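Local coordinates for Atu0111 protein (Agrobacterium tumefaciens, PDB 2FSQ) that is of unknown function but probably belongs to the 2H phosphoesterase superfamily, carrying two HxT motifs, at residues 78-92 / 218-232. Residues are numbered along the deposited sequence; the frame is centred on the assembly and turned at random. Where two conformers were deposited one is given.
Sequences TPVSSLHMTVFQGVI and MRPPAFCEFKDMNHF. With ACY (acetic acid), chain B.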
ATOM      1  N   THR A  78      -1.006  -2.463  10.571  1.00 13.86           N
ATOM      2  CA  THR A  78      -2.348  -2.024  10.233  1.00 13.85           C
ATOM      3  C   THR A  78      -3.338  -3.176  10.499  1.00 14.24           C
ATOM      4  O   THR A  78      -2.944  -4.339  10.559  1.00 14.47           O
ATOM      5  CB  THR A  78      -2.381  -1.625   8.752  1.00 14.36           C
ATOM      6  OG1 THR A  78      -1.917  -2.742   7.979  1.00 13.80           O
ATOM      7  CG2 THR A  78      -1.432  -0.457   8.505  1.00 15.05           C
ATOM      8  N   PRO A  79      -4.632  -2.863  10.648  1.00 14.37           N
ATOM      9  CA  PRO A  79      -5.607  -3.935  10.914  1.00 14.54           C
ATOM     10  C   PRO A  79      -5.715  -4.927   9.756  1.00 14.36           C
ATOM     11  O   PRO A  79      -5.585  -4.550   8.598  1.00 14.22           O
ATOM     12  CB  PRO A  79      -6.940  -3.177  11.085  1.00 15.25           C
ATOM     13  CG  PRO A  79      -6.500  -1.791  11.492  1.00 15.04           C
ATOM     14  CD  PRO A  79      -5.256  -1.529  10.684  1.00 15.12           C
ATOM     15  N   VAL A  80      -5.992  -6.184  10.067  1.00 14.93           N
ATOM     16  CA  VAL A  80      -6.193  -7.165   9.013  1.00 15.17           C
ATOM     17  C   VAL A  80      -7.281  -6.709   8.034  1.00 14.89           C
ATOM     18  O   VAL A  80      -7.130  -6.851   6.805  1.00 15.86           O
ATOM     19  CB  VAL A  80      -6.508  -8.555   9.602  1.00 15.74           C
ATOM     20  CG1 VAL A  80      -6.977  -9.509   8.499  1.00 16.64           C
ATOM     21  CG2 VAL A  80      -5.282  -9.091  10.344  1.00 17.68           C
ATOM     22  N   SER A  81      -8.361  -6.120   8.539  1.00 14.69           N
ATOM     23  CA  SER A  81      -9.459  -5.730   7.654  1.00 14.62           C
ATOM     24  C   SER A  81      -9.113  -4.549   6.721  1.00 14.76           C
ATOM     25  O   SER A  81      -9.898  -4.234   5.827  1.00 16.49           O
ATOM     26  CB  SER A  81     -10.728  -5.385   8.434  1.00 15.94           C
ATOM     27  OG  SER A  81     -10.502  -4.258   9.270  1.00 15.33           O
ATOM     28  N   SER A  82      -7.974  -3.892   6.970  1.00 13.86           N
ATOM     29  CA  SER A  82      -7.511  -2.771   6.137  1.00 13.38           C
ATOM     30  C   SER A  82      -6.610  -3.194   5.002  1.00 13.05           C
ATOM     31  O   SER A  82      -6.255  -2.355   4.188  1.00 12.94           O
ATOM     32  CB  SER A  82      -6.748  -1.734   6.961  1.00 12.65           C
ATOM     33  OG  SER A  82      -5.453  -2.214   7.299  1.00 13.02           O
ATOM     34  N   LEU A  83      -6.198  -4.459   4.964  1.00 13.64           N
ATOM     35  CA  LEU A  83      -5.189  -4.875   3.990  1.00 12.74           C
ATOM     36  C   LEU A  83      -5.659  -4.659   2.564  1.00 13.23           C
ATOM     37  O   LEU A  83      -6.791  -4.988   2.198  1.00 14.23           O
ATOM     38  CB  LEU A  83      -4.790  -6.334   4.211  1.00 13.14           C
ATOM     39  CG  LEU A  83      -4.052  -6.621   5.528  1.00 14.44           C
ATOM     40  CD1 LEU A  83      -3.839  -8.131   5.762  1.00 15.69           C
ATOM     41  CD2 LEU A  83      -2.724  -5.847   5.669  1.00 16.44           C
ATOM     42  N   HIS A  84      -4.777  -4.076   1.754  1.00 12.48           N
ATOM     43  CA  HIS A  84      -5.147  -3.720   0.396  1.00 11.79           C
ATOM     44  C   HIS A  84      -3.907  -3.510  -0.435  1.00 12.01           C
ATOM     45  O   HIS A  84      -2.828  -3.253   0.102  1.00 11.74           O
ATOM     46  CB  HIS A  84      -5.929  -2.388   0.379  1.00 11.78           C
ATOM     47  CG  HIS A  84      -5.173  -1.250   0.994  1.00 12.14           C
ATOM     48  ND1 HIS A  84      -4.478  -0.298   0.271  1.00 14.74           N
ATOM     49  CD2 HIS A  84      -5.024  -0.914   2.295  1.00 11.04           C
ATOM     50  CE1 HIS A  84      -3.909   0.558   1.110  1.00 11.35           C
ATOM     51  NE2 HIS A  84      -4.233   0.206   2.343  1.00 14.63           N
HETATM   52  N   MSE A  85      -4.069  -3.618  -1.745  1.00 11.49           N
HETATM   53  CA  MSE A  85      -3.051  -3.150  -2.669  1.00 11.69           C
HETATM   54  C   MSE A  85      -3.560  -1.846  -3.270  1.00 11.28           C
HETATM   55  O   MSE A  85      -4.596  -1.826  -3.931  1.00 12.43           O
HETATM   56  CB  MSE A  85      -2.814  -4.152  -3.804  1.00 11.94           C
HETATM   57  CG  MSE A  85      -1.694  -3.670  -4.719  1.00 11.91           C
HETATM   58 SE   MSE A  85      -1.527  -4.818  -6.313  0.75 15.79          SE
HETATM   59  CE  MSE A  85      -2.907  -3.955  -7.376  1.00 14.56           C
ATOM     60  N   THR A  86      -2.823  -0.753  -3.086  1.00 11.29           N
ATOM     61  CA  THR A  86      -3.184   0.506  -3.757  1.00 11.10           C
ATOM     62  C   THR A  86      -2.962   0.359  -5.267  1.00 11.00           C
ATOM     63  O   THR A  86      -1.967  -0.217  -5.719  1.00 11.83           O
ATOM     64  CB  THR A  86      -2.358   1.651  -3.180  1.00 11.50           C
ATOM     65  OG1 THR A  86      -2.661   1.741  -1.787  1.00 13.34           O
ATOM     66  CG2 THR A  86      -2.678   2.999  -3.856  1.00 12.36           C
ATOM     67  N   VAL A  87      -3.950   0.818  -6.033  1.00 11.03           N
ATOM     68  CA  VAL A  87      -3.835   0.846  -7.491  1.00 11.63           C
ATOM     69  C   VAL A  87      -3.400   2.242  -7.939  1.00 11.73           C
ATOM     70  O   VAL A  87      -2.522   2.378  -8.781  1.00 11.68           O
ATOM     71  CB  VAL A  87      -5.167   0.485  -8.159  1.00 11.60           C
ATOM     72  CG1 VAL A  87      -5.072   0.549  -9.689  1.00 13.88           C
ATOM     73  CG2 VAL A  87      -5.589  -0.921  -7.721  1.00 14.02           C
ATOM     74  N   PHE A  88      -4.000   3.280  -7.353  1.00 11.35           N
ATOM     75  CA  PHE A  88      -3.628   4.666  -7.685  1.00 11.31           C
ATOM     76  C   PHE A  88      -3.899   5.540  -6.480  1.00 11.81           C
ATOM     77  O   PHE A  88      -5.034   5.586  -6.004  1.00 12.31           O
ATOM     78  CB  PHE A  88      -4.435   5.155  -8.899  1.00 11.73           C
ATOM     79  CG  PHE A  88      -3.969   6.478  -9.430  1.00 11.86           C
ATOM     80  CD1 PHE A  88      -2.989   6.533 -10.403  1.00 12.41           C
ATOM     81  CD2 PHE A  88      -4.521   7.676  -8.966  1.00 11.50           C
ATOM     82  CE1 PHE A  88      -2.547   7.750 -10.915  1.00 12.88           C
ATOM     83  CE2 PHE A  88      -4.073   8.908  -9.463  1.00 12.30           C
ATOM     84  CZ  PHE A  88      -3.113   8.943 -10.449  1.00 11.71           C
ATOM     85  N   GLN A  89      -2.859   6.199  -5.949  1.00 10.81           N
ATOM     86  CA  GLN A  89      -3.035   7.072  -4.785  1.00 12.05           C
ATOM     87  C   GLN A  89      -3.888   8.268  -5.144  1.00 11.89           C
ATOM     88  O   GLN A  89      -3.636   8.922  -6.154  1.00 12.35           O
ATOM     89  CB  GLN A  89      -1.703   7.633  -4.295  1.00 12.52           C
ATOM     90  CG  GLN A  89      -0.798   6.647  -3.613  1.00 13.39           C
ATOM     91  CD  GLN A  89       0.391   7.342  -2.937  1.00 14.21           C
ATOM     92  OE1 GLN A  89       0.356   8.545  -2.687  1.00 16.14           O
ATOM     93  NE2 GLN A  89       1.440   6.584  -2.646  1.00 15.52           N
ATOM     94  N   GLY A  90      -4.841   8.595  -4.271  1.00 11.92           N
ATOM     95  CA  GLY A  90      -5.599   9.844  -4.386  1.00 12.07           C
ATOM     96  C   GLY A  90      -4.863  10.931  -3.604  1.00 11.95           C
ATOM     97  O   GLY A  90      -3.646  10.880  -3.418  1.00 12.41           O
ATOM     98  N   VAL A  91      -5.604  11.909  -3.110  1.00 11.99           N
ATOM     99  CA  VAL A  91      -4.981  13.000  -2.349  1.00 12.23           C
ATOM    100  C   VAL A  91      -4.939  12.671  -0.867  1.00 11.90           C
ATOM    101  O   VAL A  91      -5.633  11.769  -0.394  1.00 12.58           O
ATOM    102  CB  VAL A  91      -5.691  14.372  -2.564  1.00 12.53           C
ATOM    103  CG1 VAL A  91      -5.623  14.766  -4.026  1.00 13.13           C
ATOM    104  CG2 VAL A  91      -7.138  14.316  -2.066  1.00 14.17           C
ATOM    105  N   ILE A  92      -4.123  13.414  -0.129  1.00 11.73           N
ATOM    106  CA  ILE A  92      -4.035  13.227   1.318  1.00 12.37           C
ATOM    107  C   ILE A  92      -3.717  14.551   2.010  1.00 12.73           C
ATOM    108  O   ILE A  92      -3.002  15.397   1.461  1.00 12.40           O
ATOM    109  CB  ILE A  92      -3.027  12.068   1.684  1.00 12.23           C
ATOM    110  CG1 ILE A  92      -3.240  11.574   3.119  1.00 12.37           C
ATOM    111  CG2 ILE A  92      -1.570  12.492   1.422  1.00 12.95           C
ATOM    112  CD1 ILE A  92      -2.419  10.295   3.464  1.00 13.68           C
HETATM  113  N   MSE A 218      -8.061 -10.639  -4.806  0.50 14.15           N
HETATM  114  CA  MSE A 218      -8.487  -9.336  -4.280  0.50 13.98           C
HETATM  115  C   MSE A 218      -9.846  -8.920  -4.807  0.50 14.26           C
HETATM  116  O   MSE A 218     -10.385  -9.516  -5.747  0.50 14.40           O
HETATM  117  CB  MSE A 218      -7.445  -8.251  -4.586  0.50 14.21           C
HETATM  118  CG  MSE A 218      -6.158  -8.458  -3.834  0.50 12.78           C
HETATM  119 SE   MSE A 218      -4.802  -7.136  -4.247  0.37 15.44          SE
HETATM  120  CE  MSE A 218      -4.330  -7.741  -6.034  0.50 16.76           C
ATOM    121  N   ARG A 219     -10.415  -7.908  -4.167  0.50 14.42           N
ATOM    122  CA  ARG A 219     -11.633  -7.298  -4.664  0.50 15.22           C
ATOM    123  C   ARG A 219     -11.284  -6.447  -5.892  0.50 16.18           C
ATOM    124  O   ARG A 219     -10.127  -6.062  -6.071  0.50 16.19           O
ATOM    125  CB  ARG A 219     -12.241  -6.379  -3.597  0.50 15.36           C
ATOM    126  CG  ARG A 219     -12.313  -6.921  -2.170  0.50 15.93           C
ATOM    127  CD  ARG A 219     -13.185  -5.983  -1.337  0.50 14.41           C
ATOM    128  NE  ARG A 219     -13.122  -6.260   0.098  0.50 15.64           N
ATOM    129  CZ  ARG A 219     -13.439  -5.379   1.044  0.50 17.24           C
ATOM    130  NH1 ARG A 219     -13.851  -4.158   0.720  0.50 17.87           N
ATOM    131  NH2 ARG A 219     -13.342  -5.711   2.324  0.50 20.04           N
ATOM    132  N   PRO A 220     -12.285  -6.119  -6.724  1.00 16.43           N
ATOM    133  CA  PRO A 220     -12.056  -5.162  -7.817  1.00 16.56           C
ATOM    134  C   PRO A 220     -11.594  -3.792  -7.276  1.00 15.42           C
ATOM    135  O   PRO A 220     -11.886  -3.443  -6.127  1.00 15.58           O
ATOM    136  CB  PRO A 220     -13.434  -5.012  -8.461  1.00 17.18           C
ATOM    137  CG  PRO A 220     -14.204  -6.189  -8.018  1.00 18.76           C
ATOM    138  CD  PRO A 220     -13.670  -6.635  -6.711  1.00 17.15           C
ATOM    139  N   PRO A 221     -10.894  -3.020  -8.107  1.00 14.91           N
ATOM    140  CA  PRO A 221     -10.447  -1.704  -7.628  1.00 14.03           C
ATOM    141  C   PRO A 221     -11.628  -0.832  -7.212  1.00 13.98           C
ATOM    142  O   PRO A 221     -12.693  -0.877  -7.841  1.00 15.07           O
ATOM    143  CB  PRO A 221      -9.768  -1.094  -8.858  1.00 14.34           C
ATOM    144  CG  PRO A 221      -9.376  -2.275  -9.702  1.00 14.39           C
ATOM    145  CD  PRO A 221     -10.494  -3.277  -9.501  1.00 14.89           C
ATOM    146  N   ALA A 222     -11.431  -0.045  -6.163  1.00 13.80           N
ATOM    147  CA  ALA A 222     -12.470   0.818  -5.651  1.00 13.91           C
ATOM    148  C   ALA A 222     -11.884   2.145  -5.206  1.00 13.58           C
ATOM    149  O   ALA A 222     -10.841   2.175  -4.550  1.00 13.12           O
ATOM    150  CB  ALA A 222     -13.187   0.135  -4.469  1.00 14.84           C
ATOM    151  N   PHE A 223     -12.597   3.223  -5.520  1.00 14.42           N
ATOM    152  CA  PHE A 223     -12.266   4.543  -4.994  1.00 15.10           C
ATOM    153  C   PHE A 223     -12.791   4.621  -3.557  1.00 15.08           C
ATOM    154  O   PHE A 223     -13.982   4.351  -3.307  1.00 15.61           O
ATOM    155  CB  PHE A 223     -12.872   5.645  -5.880  1.00 15.60           C
ATOM    156  CG  PHE A 223     -12.641   7.039  -5.362  1.00 15.77           C
ATOM    157  CD1 PHE A 223     -11.351   7.539  -5.214  1.00 16.08           C
ATOM    158  CD2 PHE A 223     -13.712   7.850  -5.025  1.00 16.96           C
ATOM    159  CE1 PHE A 223     -11.127   8.811  -4.735  1.00 15.88           C
ATOM    160  CE2 PHE A 223     -13.499   9.133  -4.554  1.00 17.16           C
ATOM    161  CZ  PHE A 223     -12.209   9.620  -4.416  1.00 17.09           C
ATOM    162  N   CYS A 224     -11.902   4.973  -2.625  1.00 14.58           N
ATOM    163  CA  CYS A 224     -12.168   4.918  -1.193  1.00 14.86           C
ATOM    164  C   CYS A 224     -11.796   6.223  -0.534  1.00 14.61           C
ATOM    165  O   CYS A 224     -10.957   6.986  -1.052  1.00 14.65           O
ATOM    166  CB  CYS A 224     -11.327   3.835  -0.503  1.00 14.80           C
ATOM    167  SG  CYS A 224     -11.628   2.150  -1.078  1.00 16.27           S
ATOM    168  N   GLU A 225     -12.391   6.470   0.626  1.00 15.32           N
ATOM    169  CA  GLU A 225     -11.904   7.527   1.515  1.00 16.12           C
ATOM    170  C   GLU A 225     -11.408   6.932   2.830  1.00 15.62           C
ATOM    171  O   GLU A 225     -11.836   5.840   3.230  1.00 16.16           O
ATOM    172  CB  GLU A 225     -12.988   8.588   1.771  1.00 16.81           C
ATOM    173  CG  GLU A 225     -14.144   8.047   2.588  1.00 17.89           C
ATOM    174  CD  GLU A 225     -15.288   9.020   2.762  1.00 19.24           C
ATOM    175  OE1 GLU A 225     -15.268  10.122   2.159  1.00 22.00           O
ATOM    176  OE2 GLU A 225     -16.226   8.644   3.493  1.00 22.65           O
ATOM    177  N   PHE A 226     -10.529   7.654   3.521  1.00 14.58           N
ATOM    178  CA  PHE A 226     -10.003   7.193   4.793  1.00 14.44           C
ATOM    179  C   PHE A 226      -9.723   8.366   5.719  1.00 14.84           C
ATOM    180  O   PHE A 226      -9.397   9.458   5.228  1.00 14.45           O
ATOM    181  CB  PHE A 226      -8.731   6.360   4.604  1.00 14.45           C
ATOM    182  CG  PHE A 226      -7.630   7.082   3.846  1.00 12.97           C
ATOM    183  CD1 PHE A 226      -6.706   7.874   4.523  1.00 14.27           C
ATOM    184  CD2 PHE A 226      -7.522   6.953   2.458  1.00 13.19           C
ATOM    185  CE1 PHE A 226      -5.677   8.550   3.824  1.00 13.04           C
ATOM    186  CE2 PHE A 226      -6.516   7.621   1.748  1.00 12.33           C
ATOM    187  CZ  PHE A 226      -5.575   8.400   2.423  1.00 13.24           C
ATOM    188  N   LYS A 227      -9.845   8.131   7.024  0.50 14.73           N
ATOM    189  CA  LYS A 227      -9.433   9.099   8.046  0.50 15.52           C
ATOM    190  C   LYS A 227      -7.967   8.898   8.406  0.50 15.02           C
ATOM    191  O   LYS A 227      -7.253   9.841   8.724  0.50 14.97           O
ATOM    192  CB  LYS A 227     -10.300   8.946   9.308  0.50 15.34           C
ATOM    193  CG  LYS A 227      -9.833   9.787  10.506  0.50 16.99           C
ATOM    194  CD  LYS A 227     -10.869   9.861  11.637  0.50 17.45           C
ATOM    195  CE  LYS A 227     -10.928  11.290  12.232  0.50 19.95           C
ATOM    196  NZ  LYS A 227     -12.081  11.543  13.199  0.50 18.26           N
ATOM    197  N   ASP A 228      -7.524   7.648   8.328  1.00 14.89           N
ATOM    198  CA  ASP A 228      -6.210   7.223   8.805  1.00 14.41           C
ATOM    199  C   ASP A 228      -5.957   5.862   8.148  1.00 14.43           C
ATOM    200  O   ASP A 228      -6.777   5.395   7.342  1.00 14.24           O
ATOM    201  CB  ASP A 228      -6.151   7.137  10.354  1.00 14.79           C
ATOM    202  CG  ASP A 228      -7.192   6.218  10.945  1.00 15.37           C
ATOM    203  OD1 ASP A 228      -7.605   5.241  10.278  1.00 15.58           O
ATOM    204  OD2 ASP A 228      -7.611   6.498  12.094  1.00 19.08           O
HETATM  205  N   MSE A 229      -4.862   5.216   8.509  1.00 13.97           N
HETATM  206  CA  MSE A 229      -4.464   3.971   7.835  1.00 13.90           C
HETATM  207  C   MSE A 229      -5.275   2.752   8.240  1.00 14.32           C
HETATM  208  O   MSE A 229      -5.039   1.657   7.728  1.00 14.21           O
HETATM  209  CB  MSE A 229      -2.995   3.684   8.116  1.00 14.10           C
HETATM  210  CG  MSE A 229      -2.047   4.719   7.546  1.00 14.69           C
HETATM  211 SE   MSE A 229      -2.242   5.100   5.599  0.70 19.38          SE
HETATM  212  CE  MSE A 229      -3.164   6.795   5.702  1.00 17.35           C
ATOM    213  N   ASN A 230      -6.214   2.930   9.164  1.00 13.42           N
ATOM    214  CA  ASN A 230      -6.930   1.782   9.741  1.00 13.82           C
ATOM    215  C   ASN A 230      -8.110   1.255   8.925  1.00 14.30           C
ATOM    216  O   ASN A 230      -8.560   0.132   9.156  1.00 14.53           O
ATOM    217  CB  ASN A 230      -7.432   2.131  11.149  1.00 14.90           C
ATOM    218  CG  ASN A 230      -6.320   2.274  12.149  1.00 16.03           C
ATOM    219  OD1 ASN A 230      -6.329   3.188  12.989  1.00 21.11           O
ATOM    220  ND2 ASN A 230      -5.360   1.379  12.083  1.00 16.39           N
ATOM    221  N   HIS A 231      -8.664   2.079   8.046  1.00 14.35           N
ATOM    222  CA  HIS A 231      -9.903   1.715   7.356  1.00 14.48           C
ATOM    223  C   HIS A 231     -10.105   2.535   6.105  1.00 14.81           C
ATOM    224  O   HIS A 231      -9.891   3.750   6.113  1.00 14.67           O
ATOM    225  CB  HIS A 231     -11.098   1.881   8.309  1.00 14.84           C
ATOM    226  CG  HIS A 231     -12.383   1.365   7.755  1.00 15.57           C
ATOM    227  ND1 HIS A 231     -12.637   0.018   7.579  1.00 18.82           N
ATOM    228  CD2 HIS A 231     -13.490   2.016   7.330  1.00 17.53           C
ATOM    229  CE1 HIS A 231     -13.846  -0.133   7.068  1.00 20.46           C
ATOM    230  NE2 HIS A 231     -14.389   1.061   6.915  1.00 19.86           N
ATOM    231  N   PHE A 232     -10.531   1.855   5.045  1.00 14.66           N
ATOM    232  CA  PHE A 232     -10.742   2.464   3.726  1.00 15.01           C
ATOM    233  C   PHE A 232     -12.164   2.161   3.287  1.00 15.58           C
ATOM    234  O   PHE A 232     -12.493   1.010   2.997  1.00 16.41           O
ATOM    235  CB  PHE A 232      -9.716   1.928   2.723  1.00 14.81           C
ATOM    236  CG  PHE A 232      -8.312   2.235   3.125  1.00 13.91           C
ATOM    237  CD1 PHE A 232      -7.682   3.381   2.644  1.00 13.92           C
ATOM    238  CD2 PHE A 232      -7.630   1.425   4.024  1.00 15.28           C
ATOM    239  CE1 PHE A 232      -6.405   3.704   3.048  1.00 14.85           C
ATOM    240  CE2 PHE A 232      -6.361   1.756   4.462  1.00 15.05           C
ATOM    241  CZ  PHE A 232      -5.734   2.894   3.954  1.00 14.35           C
TER
HETATM  242  C   ACY B 450       0.336   1.828   0.615  1.00 28.03           C
HETATM  243  O   ACY B 450      -0.258   1.115   1.468  1.00 28.20           O
HETATM  244  OXT ACY B 450      -0.131   2.107  -0.522  1.00 28.57           O
HETATM  245  CH3 ACY B 450       1.713   2.335   0.944  1.00 28.45           C
HETATM  246  O   HOH W   1     -10.413  -1.715   8.161  1.00 14.56           O
HETATM  247  O   HOH W   2     -10.343  -0.955   5.083  1.00 16.38           O
HETATM  248  O   HOH W   3      -3.330   0.947   5.623  1.00 14.59           O
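With chi1 at 57°, the imidazole of His-84 is tucked between its own backbone N and carbonyl carbon, while Phe-232 turns CG anti to its carbonyl carbon (chi1 -61°), and the two rings meet in a tilted edge-to-face pair, the edge of His-84 toward a face of Phe-232. Their planes stand 54° apart, and His-84 NE2 lies 3.4 Å from Phe-232 CE2. His-84 and Thr-86 form an HxT motif of the kind that marks 2H phosphoesterases, where the histidine and threonine are expected to line the active site. Thr-86 OG1 donates a 2.9 Å hydrogen bond to OXT of an acetic acid molecule, probably from the crystallisation liquor, which Thr-182 also binds. Phenylalanine suits its place by giving the imidazole a flat, apolar wall. Strand 42-48 separates strands 84-92 and 222-226 in the sheet, so side chains and loops make this contact. At one end, the compact, apolar Val-87 sets CG2 4.3 Å from CB of Pro-221. At the other, the slender CD1 of Ile-92 meets the edge of the Phe-226 ring, 3.7 Å from CE1. In the type I turn 228-231, Asp-228 OD1 accepts from Asn-230 N, an Asx turn. Pro-79 CD and CG meet Asn-230 ND2 crosswise, and Pro-79 O accepts from both N and OG of Ser-82, the OG bond measuring 2.7 Å and using a lone pair in the carbonyl plane.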